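Sensor protein PfeS (Pseudomonas aeruginosa, PDB 3KYZ) is a sensor histidine kinase of the two-component system PfeR/PfeS that may activate PfeR by phosphorylation, its sensor domain, probably periplasmic, being the part described here. Local coordinates at residues R20-L23 against A24-R28; F82-L86 against D87-S91; A42-F45 against R46-S50. All blocks are in the same frame, centred on the assembly; numbering follows the deposited sequence.

Contact 1 of 3, residues R20-L23 against A24-R28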
loop_
_atom_site.group_PDB
_atom_site.type_symbol
_atom_site.label_atom_id
_atom_site.label_comp_id
_atom_site.label_asym_id
_atom_site.label_seq_id
_atom_site.Cartn_x
_atom_site.Cartn_y
_atom_site.Cartn_z
ATOM N N ARG A 20 -21.062 2.325 -1.408
ATOM C CA ARG A 20 -20.164 1.178 -1.466
ATOM C C ARG A 20 -20.505 0.339 -2.688
ATOM O O ARG A 20 -19.625 -0.074 -3.436
ATOM C CB ARG A 20 -20.281 0.329 -0.202
ATOM C CG ARG A 20 -19.887 1.070 1.053
ATOM C CD ARG A 20 -20.032 0.207 2.291
ATOM N NE ARG A 20 -20.122 1.040 3.483
ATOM C CZ ARG A 20 -20.163 0.573 4.725
ATOM N NH1 ARG A 20 -20.244 1.418 5.740
ATOM N NH2 ARG A 20 -20.122 -0.734 4.953
ATOM N N HIS A 21 -21.797 0.097 -2.891
ATOM C CA HIS A 21 -22.253 -0.699 -4.026
ATOM C C HIS A 21 -21.857 -0.044 -5.349
ATOM O O HIS A 21 -21.411 -0.712 -6.278
ATOM C CB HIS A 21 -23.768 -0.890 -3.955
ATOM C CG HIS A 21 -24.321 -1.769 -5.033
ATOM N ND1 HIS A 21 -24.731 -1.281 -6.255
ATOM C CD2 HIS A 21 -24.535 -3.106 -5.071
ATOM C CE1 HIS A 21 -25.173 -2.278 -6.999
ATOM N NE2 HIS A 21 -25.066 -3.396 -6.304
ATOM N N TYR A 22 -22.028 1.274 -5.423
ATOM C CA TYR A 22 -21.693 2.041 -6.620
ATOM C C TYR A 22 -20.216 1.912 -6.988
ATOM O O TYR A 22 -19.862 1.641 -8.141
ATOM C CB TYR A 22 -22.024 3.505 -6.381
ATOM C CG TYR A 22 -21.964 4.399 -7.594
ATOM C CD1 TYR A 22 -22.896 4.262 -8.613
ATOM C CD2 TYR A 22 -21.019 5.414 -7.698
ATOM C CE1 TYR A 22 -22.883 5.085 -9.709
ATOM C CE2 TYR A 22 -20.997 6.253 -8.812
ATOM C CZ TYR A 22 -21.941 6.075 -9.812
ATOM O OH TYR A 22 -21.963 6.891 -10.925
ATOM N N LEU A 23 -19.348 2.119 -6.005
ATOM C CA LEU A 23 -17.919 2.043 -6.264
ATOM C C LEU A 23 -17.505 0.604 -6.557
ATOM O O LEU A 23 -16.654 0.359 -7.413
ATOM C CB LEU A 23 -17.117 2.632 -5.100
ATOM C CG LEU A 23 -17.334 4.135 -4.871
ATOM C CD1 LEU A 23 -16.537 4.632 -3.668
ATOM C CD2 LEU A 23 -17.001 4.948 -6.127
ATOM N N ALA A 24 -18.121 -0.351 -5.868
ATOM C CA ALA A 24 -17.839 -1.754 -6.144
ATOM C C ALA A 24 -18.197 -2.099 -7.587
ATOM O O ALA A 24 -17.518 -2.897 -8.230
ATOM C CB ALA A 24 -18.574 -2.662 -5.175
ATOM N N ASP A 25 -19.259 -1.497 -8.107
ATOM C CA ASP A 25 -19.638 -1.769 -9.486
ATOM C C ASP A 25 -18.547 -1.297 -10.450
ATOM O O ASP A 25 -18.303 -1.933 -11.473
ATOM C CB ASP A 25 -20.987 -1.132 -9.834
ATOM C CG ASP A 25 -21.346 -1.326 -11.289
ATOM O OD1 ASP A 25 -21.879 -2.398 -11.631
ATOM O OD2 ASP A 25 -21.066 -0.416 -12.092
ATOM N N TYR A 26 -17.885 -0.188 -10.124
ATOM C CA TYR A 26 -16.766 0.269 -10.943
ATOM C C TYR A 26 -15.644 -0.771 -10.983
ATOM O O TYR A 26 -14.996 -0.948 -12.020
ATOM C CB TYR A 26 -16.197 1.595 -10.440
ATOM C CG TYR A 26 -16.984 2.839 -10.813
ATOM C CD1 TYR A 26 -17.572 2.981 -12.074
ATOM C CD2 TYR A 26 -17.092 3.894 -9.917
ATOM C CE1 TYR A 26 -18.259 4.137 -12.413
ATOM C CE2 TYR A 26 -17.783 5.051 -10.243
ATOM C CZ TYR A 26 -18.363 5.169 -11.492
ATOM O OH TYR A 26 -19.031 6.326 -11.820
ATOM N N ALA A 27 -15.405 -1.450 -9.861
ATOM C CA ALA A 27 -14.368 -2.496 -9.817
ATOM C C ALA A 27 -14.744 -3.682 -10.704
ATOM O O ALA A 27 -13.880 -4.275 -11.362
ATOM C CB ALA A 27 -14.093 -2.960 -8.385
ATOM N N ARG A 28 -16.032 -4.018 -10.724
ATOM C CA ARG A 28 -16.534 -5.058 -11.619
ATOM C C ARG A 28 -16.308 -4.648 -13.076
ATOM O O ARG A 28 -15.833 -5.451 -13.891
ATOM C CB ARG A 28 -18.025 -5.327 -11.372
ATOM C CG ARG A 28 -18.613 -6.387 -12.303
ATOM C CD ARG A 28 -20.136 -6.352 -12.331
ATOM N NE ARG A 28 -20.664 -5.042 -12.713
ATOM C CZ ARG A 28 -20.767 -4.602 -13.965
ATOM N NH1 ARG A 28 -20.359 -5.356 -14.974
ATOM N NH2 ARG A 28 -21.271 -3.398 -14.212
HETATM O O HOH W 1 -21.057 2.256 -10.782
#

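Contact 2 of 3, residues F82-L86 against D87-S91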
loop_
_atom_site.group_PDB
_atom_site.type_symbol
_atom_site.label_atom_id
_atom_site.label_comp_id
_atom_site.label_asym_id
_atom_site.label_seq_id
_atom_site.Cartn_x
_atom_site.Cartn_y
_atom_site.Cartn_z
ATOM N N PHE A 82 -1.397 3.292 1.852
ATOM C CA PHE A 82 -2.195 3.645 3.030
ATOM C C PHE A 82 -3.668 3.723 2.651
ATOM O O PHE A 82 -4.379 4.674 3.007
ATOM C CB PHE A 82 -1.729 4.975 3.644
ATOM C CG PHE A 82 -0.255 5.034 3.927
ATOM C CD1 PHE A 82 0.332 4.147 4.824
ATOM C CD2 PHE A 82 0.542 5.992 3.317
ATOM C CE1 PHE A 82 1.701 4.203 5.085
ATOM C CE2 PHE A 82 1.906 6.060 3.580
ATOM C CZ PHE A 82 2.488 5.160 4.461
HETATM N N MSE A 83 -4.117 2.707 1.920
HETATM C CA MSE A 83 -5.450 2.704 1.340
HETATM C C MSE A 83 -6.525 2.261 2.317
HETATM O O MSE A 83 -6.220 1.771 3.412
HETATM C CB MSE A 83 -5.466 1.836 0.081
HETATM C CG MSE A 83 -4.465 2.323 -0.965
HETATM SE SE MSE A 83 -4.804 1.624 -2.737
HETATM C CE MSE A 83 -4.083 -0.156 -2.524
ATOM N N ARG A 84 -7.783 2.453 1.918
ATOM C CA ARG A 84 -8.937 2.036 2.713
ATOM C C ARG A 84 -9.839 1.135 1.882
ATOM O O ARG A 84 -9.987 1.346 0.674
ATOM C CB ARG A 84 -9.758 3.252 3.165
ATOM C CG ARG A 84 -8.943 4.398 3.745
ATOM C CD ARG A 84 -8.267 4.006 5.048
ATOM N NE ARG A 84 -9.238 3.863 6.129
ATOM C CZ ARG A 84 -8.978 3.294 7.301
ATOM N NH1 ARG A 84 -7.768 2.804 7.554
ATOM N NH2 ARG A 84 -9.931 3.214 8.222
ATOM N N LYS A 85 -10.450 0.141 2.520
ATOM C CA LYS A 85 -11.484 -0.652 1.858
ATOM C C LYS A 85 -12.844 0.023 1.995
ATOM O O LYS A 85 -13.034 0.886 2.855
ATOM C CB LYS A 85 -11.532 -2.075 2.412
ATOM C CG LYS A 85 -10.299 -2.904 2.064
ATOM C CD LYS A 85 -10.515 -4.356 2.438
ATOM C CE LYS A 85 -9.260 -5.183 2.204
ATOM N NZ LYS A 85 -9.470 -6.614 2.552
ATOM N N LEU A 86 -13.788 -0.378 1.148
ATOM C CA LEU A 86 -15.076 0.310 1.058
ATOM C C LEU A 86 -15.851 0.377 2.373
ATOM O O LEU A 86 -16.621 1.318 2.587
ATOM C CB LEU A 86 -15.954 -0.327 -0.017
ATOM C CG LEU A 86 -15.564 0.009 -1.460
ATOM C CD1 LEU A 86 -16.305 -0.884 -2.447
ATOM C CD2 LEU A 86 -15.828 1.477 -1.758
ATOM N N ASP A 87 -15.675 -0.616 3.240
ATOM C CA ASP A 87 -16.434 -0.640 4.493
ATOM C C ASP A 87 -15.649 -0.168 5.712
ATOM O O ASP A 87 -16.084 -0.351 6.853
ATOM C CB ASP A 87 -17.059 -2.013 4.744
ATOM C CG ASP A 87 -16.037 -3.118 4.832
ATOM O OD1 ASP A 87 -14.877 -2.917 4.405
ATOM O OD2 ASP A 87 -16.410 -4.205 5.325
ATOM N N TRP A 88 -14.498 0.450 5.469
ATOM C CA TRP A 88 -13.678 0.975 6.550
ATOM C C TRP A 88 -14.024 2.435 6.818
ATOM O O TRP A 88 -14.536 3.124 5.941
ATOM C CB TRP A 88 -12.193 0.872 6.187
ATOM C CG TRP A 88 -11.668 -0.527 6.088
ATOM C CD1 TRP A 88 -12.377 -1.697 6.208
ATOM C CD2 TRP A 88 -10.307 -0.905 5.852
ATOM N NE1 TRP A 88 -11.530 -2.777 6.058
ATOM C CE2 TRP A 88 -10.258 -2.314 5.831
ATOM C CE3 TRP A 88 -9.126 -0.184 5.649
ATOM C CZ2 TRP A 88 -9.072 -3.016 5.625
ATOM C CZ3 TRP A 88 -7.948 -0.883 5.437
ATOM C CH2 TRP A 88 -7.932 -2.287 5.431
ATOM N N PRO A 89 -13.721 2.925 8.029
ATOM C CA PRO A 89 -13.923 4.354 8.295
ATOM C C PRO A 89 -13.141 5.217 7.301
ATOM O O PRO A 89 -12.029 4.848 6.919
ATOM C CB PRO A 89 -13.361 4.535 9.711
ATOM C CG PRO A 89 -13.375 3.166 10.313
ATOM C CD PRO A 89 -13.145 2.212 9.180
HETATM N N MSE A 90 -13.722 6.343 6.895
HETATM C CA MSE A 90 -13.116 7.246 5.915
HETATM C C MSE A 90 -12.916 8.638 6.497
HETATM O O MSE A 90 -13.817 9.180 7.137
HETATM C CB MSE A 90 -14.029 7.389 4.698
HETATM C CG MSE A 90 -14.371 6.097 4.008
HETATM SE SE MSE A 90 -13.153 5.725 2.553
HETATM C CE MSE A 90 -13.660 3.864 2.268
ATOM N N SER A 91 -11.752 9.232 6.250
ATOM C CA SER A 91 -11.517 10.610 6.674
ATOM C C SER A 91 -10.285 11.226 6.016
ATOM O O SER A 91 -9.408 10.513 5.526
ATOM C CB SER A 91 -11.382 10.691 8.196
ATOM O OG SER A 91 -10.023 10.637 8.585
HETATM O O HOH W 2 -16.916 3.068 4.658
#

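Contact 3 of 3, residues A42-F45 against R46-S50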
loop_
_atom_site.group_PDB
_atom_site.type_symbol
_atom_site.label_atom_id
_atom_site.label_comp_id
_atom_site.label_asym_id
_atom_site.label_seq_id
_atom_site.Cartn_x
_atom_site.Cartn_y
_atom_site.Cartn_z
ATOM N N ALA A 42 -7.668 -1.777 -19.815
ATOM C CA ALA A 42 -7.426 -1.172 -18.513
ATOM C C ALA A 42 -7.070 0.307 -18.668
ATOM O O ALA A 42 -7.508 1.150 -17.882
ATOM C CB ALA A 42 -6.323 -1.919 -17.781
ATOM N N GLU A 43 -6.285 0.622 -19.691
ATOM C CA GLU A 43 -5.849 1.995 -19.920
ATOM C C GLU A 43 -7.048 2.885 -20.248
ATOM O O GLU A 43 -7.220 3.957 -19.669
ATOM C CB GLU A 43 -4.825 2.043 -21.055
ATOM C CG GLU A 43 -4.205 3.411 -21.268
ATOM C CD GLU A 43 -3.167 3.748 -20.220
ATOM O OE1 GLU A 43 -2.806 2.851 -19.428
ATOM O OE2 GLU A 43 -2.705 4.910 -20.195
ATOM N N ARG A 44 -7.885 2.432 -21.174
ATOM C CA ARG A 44 -9.056 3.212 -21.552
ATOM C C ARG A 44 -10.024 3.364 -20.385
ATOM O O ARG A 44 -10.564 4.451 -20.165
ATOM C CB ARG A 44 -9.764 2.604 -22.762
ATOM C CG ARG A 44 -10.943 3.433 -23.248
ATOM C CD ARG A 44 -11.457 2.932 -24.586
ATOM N NE ARG A 44 -11.708 1.495 -24.561
ATOM C CZ ARG A 44 -12.831 0.941 -24.121
ATOM N NH1 ARG A 44 -12.968 -0.378 -24.138
ATOM N NH2 ARG A 44 -13.817 1.703 -23.664
ATOM N N PHE A 45 -10.229 2.288 -19.631
ATOM C CA PHE A 45 -11.143 2.351 -18.495
ATOM C C PHE A 45 -10.652 3.356 -17.452
ATOM O O PHE A 45 -11.421 4.160 -16.930
ATOM C CB PHE A 45 -11.349 0.977 -17.850
ATOM C CG PHE A 45 -12.303 1.008 -16.702
ATOM C CD1 PHE A 45 -13.665 0.870 -16.916
ATOM C CD2 PHE A 45 -11.848 1.233 -15.411
ATOM C CE1 PHE A 45 -14.554 0.925 -15.855
ATOM C CE2 PHE A 45 -12.737 1.290 -14.349
ATOM C CZ PHE A 45 -14.087 1.133 -14.569
ATOM N N ARG A 46 -9.367 3.296 -17.144
ATOM C CA ARG A 46 -8.767 4.211 -16.192
ATOM C C ARG A 46 -9.006 5.674 -16.588
ATOM O O ARG A 46 -9.419 6.502 -15.771
ATOM C CB ARG A 46 -7.269 3.925 -16.109
ATOM C CG ARG A 46 -6.533 4.892 -15.271
ATOM C CD ARG A 46 -5.044 4.652 -15.338
ATOM N NE ARG A 46 -4.448 5.413 -14.267
ATOM C CZ ARG A 46 -3.152 5.609 -14.087
ATOM N NH1 ARG A 46 -2.254 5.089 -14.922
ATOM N NH2 ARG A 46 -2.767 6.341 -13.056
ATOM N N LYS A 47 -8.767 5.982 -17.856
ATOM C CA LYS A 47 -8.959 7.339 -18.361
ATOM C C LYS A 47 -10.427 7.770 -18.274
ATOM O O LYS A 47 -10.734 8.889 -17.857
ATOM C CB LYS A 47 -8.467 7.433 -19.803
ATOM C CG LYS A 47 -6.950 7.378 -19.965
ATOM C CD LYS A 47 -6.591 7.452 -21.441
ATOM C CE LYS A 47 -5.109 7.252 -21.687
ATOM N NZ LYS A 47 -4.864 6.963 -23.132
ATOM N N GLU A 48 -11.329 6.885 -18.683
ATOM C CA GLU A 48 -12.758 7.195 -18.688
ATOM C C GLU A 48 -13.284 7.431 -17.273
ATOM O O GLU A 48 -14.035 8.385 -17.027
ATOM C CB GLU A 48 -13.558 6.069 -19.360
ATOM C CG GLU A 48 -13.325 5.936 -20.862
ATOM C CD GLU A 48 -13.967 4.683 -21.441
ATOM O OE1 GLU A 48 -14.481 3.859 -20.655
ATOM O OE2 GLU A 48 -13.958 4.517 -22.680
ATOM N N LEU A 49 -12.897 6.566 -16.342
ATOM C CA LEU A 49 -13.396 6.691 -14.977
ATOM C C LEU A 49 -12.818 7.930 -14.303
ATOM O O LEU A 49 -13.518 8.639 -13.581
ATOM C CB LEU A 49 -13.090 5.441 -14.154
ATOM C CG LEU A 49 -13.646 5.454 -12.728
ATOM C CD1 LEU A 49 -15.159 5.680 -12.747
ATOM C CD2 LEU A 49 -13.301 4.155 -11.997
ATOM N N SER A 50 -11.535 8.179 -14.536
ATOM C CA SER A 50 -10.889 9.358 -13.989
ATOM C C SER A 50 -11.591 10.636 -14.447
ATOM O O SER A 50 -11.812 11.556 -13.660
ATOM C CB SER A 50 -9.417 9.393 -14.393
ATOM O OG SER A 50 -8.796 10.518 -13.818
HETATM O O HOH W 3 -2.076 2.895 -16.786
HETATM O O HOH W 4 -2.291 6.064 -22.969
#

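Contact 1 of 3, residues R20-L23 against A24-R28
Two turns near the start of helix 17-53 carry this contact, an i to i+4 pairing of tyrosines, Tyr-22 and Tyr-26, with Leu-23 beside them. The rings meet obliquely, their planes 64° apart and their centroids 5.1 Å from one another. The closest ring carbons are Tyr-22 CE2 and Tyr-26 CE2, at 3.7 Å, and the phenol oxygens converge, Tyr-22 OH lying 3.1 Å from Tyr-26 OH. Tyr-22 reaches down the helix because its CG stands opposite the backbone N (chi1 -170°), which swings the ring toward the following turn. Leu-23 CD2 also comes to the ring edge of Tyr-26, near its plane, 3.9 Å from Tyr-26 CD2. A water donates to Tyr-22 O and to Asp-25 OD2 and rests over the rim of both tyrosine rings. Asp-25 also holds Arg-28: NE and NH2 of the guanidinium, side-on, both bond to Asp-25 OD1, the shorter from Arg-28 NH2 at 2.8 Å, while Gln-29 NE2 hydrogen-bonds to Asp-25 OD2 and Asp-32 pairs with Arg-28 NH1. Ala-24 N donates to Arg-20 O at 2.9 Å, one of the i to i+4 backbone bonds here. Farther along the chain, Glu-53 and Lys-52 hydrogen-bond to Tyr-26 OH; Leu-23 and Ala-27 rest on Ile-103 of strand 100-104, and Tyr-26 and Ala-27 on Leu-114 of strand 113-117.

Contact 2 of 3, residues F82-L86 against D87-S91
Pro-89 O is gripped by two nitrogens of Arg-84, NE at 3.1 Å and NH2 at 3.0 Å, in a side-on guanidinium-to-carbonyl pairing that spans a type I beta turn from Lys-85 to Trp-88. The carbonyl oxygen lies close to the guanidinium plane; NE approaches it nearly along the C=O axis, whereas NH2 comes in from the side, tilted somewhat out of the carbonyl plane. Bends at chi2 and chi3 (-66° and -71°) curl the arginine so that NE and NH2 both face Pro-89 O. Trp-88 CE3 lies over one guanidinium face, toward its rim, the guanidinium and indole planes standing 66° apart. The turn itself is closed by Trp-88 N donating to Lys-85 O over 3.0 Å. On the indole, Lys-85 CB makes a CH-pi contact 3.6 Å from the centroid of the Trp-88 five-membered ring, almost on the ring normal, and the extended lysine chain continues along the CE2-CZ2 side of the indole. This loop between helix 74-77 and strand 100-104 runs beside strand 100-104, with Arg-84 sharing backbone bonds with Tyr-100 and Ser-102. It also meets the second subunit, where Phe-82 of that chain packs edge-to-face with Trp-88. A water bridges the turn by donating to Leu-86 O and, at 2.7 Å, to Trp-88 O.

Contact 3 of 3, residues A42-F45 against R46-S50
This is a run of i to i+4 contacts within the last third of helix 17-53, with one apolar flank turned toward the sheet and the earlier part of the helix, and a charged flank beside it. Phe-45 and Leu-49 form the apolar pair: their side chains lie side by side and point the same way, Phe-45 CE2 being 3.7 Å from Leu-49 CD2. Both have CG opposite the backbone N (chi1 -179° for Phe-45), which sends them off the helix in parallel. Around them, Phe-45 packs on Gln-29, Ala-30 and Ala-33 and on Leu-59 of strand 57-60, while Leu-49 reaches Val-57, Leu-114 and Ile-116. Glu-43 is buried, its carboxylate satisfied by two waters and by Thr-70 OG1, which hydrogen-bonds to OE2, while nearby Arg-46 NE bonds to Val-57 O and Arg-46 NH2 pairs with Glu-76. One water donates to Glu-43 OE1 and accepts from Arg-46 NH1; the other donates to Glu-43 OE2 and accepts from Lys-47 NZ at 2.7 Å. Glu-43 OE2 and Lys-47 NZ are 4.2 Å apart, beyond a direct salt bridge. On the charged flank, in one of the two conformers of Arg-44, NH2 makes a salt bridge to Glu-48 OE2 at 3.0 Å, meeting the oxygen on its syn side but out of the carboxylate plane, with the guanidinium and carboxylate planes 65° apart. In that conformer the bend at chi3 turns the guanidinium toward the carboxylate, and the aliphatic Arg-44 CG passes 3.3 Å from Glu-48 OE2. Backbone bonds, among them Leu-49 N to Phe-45 O at 2.9 Å, complete an arrangement typical of an amphipathic helix packed against a sheet.

From the N terminus, contact 1 comes first, then contact 3, then contact 2; all three are local and in series, none nesting in or crossing another. Contacts 1 and 3 share helix 17-53, whose later part comes back against its earlier part: Phe-45 CZ touches Tyr-26 O, and Leu-49 CD1 lies 3.5 Å from Tyr-26 CZ. Contact 2 closes a beta turn in the loop before strand 100-104, and meets contact 1 where Leu-86 packs on Leu-23. Contacts 2 and 3 do not touch, their centres about 22 Å apart on opposite sides of the chain's centre. Contact 1 thus lies between the other two, touching both, while contact 2 also faces the second subunit.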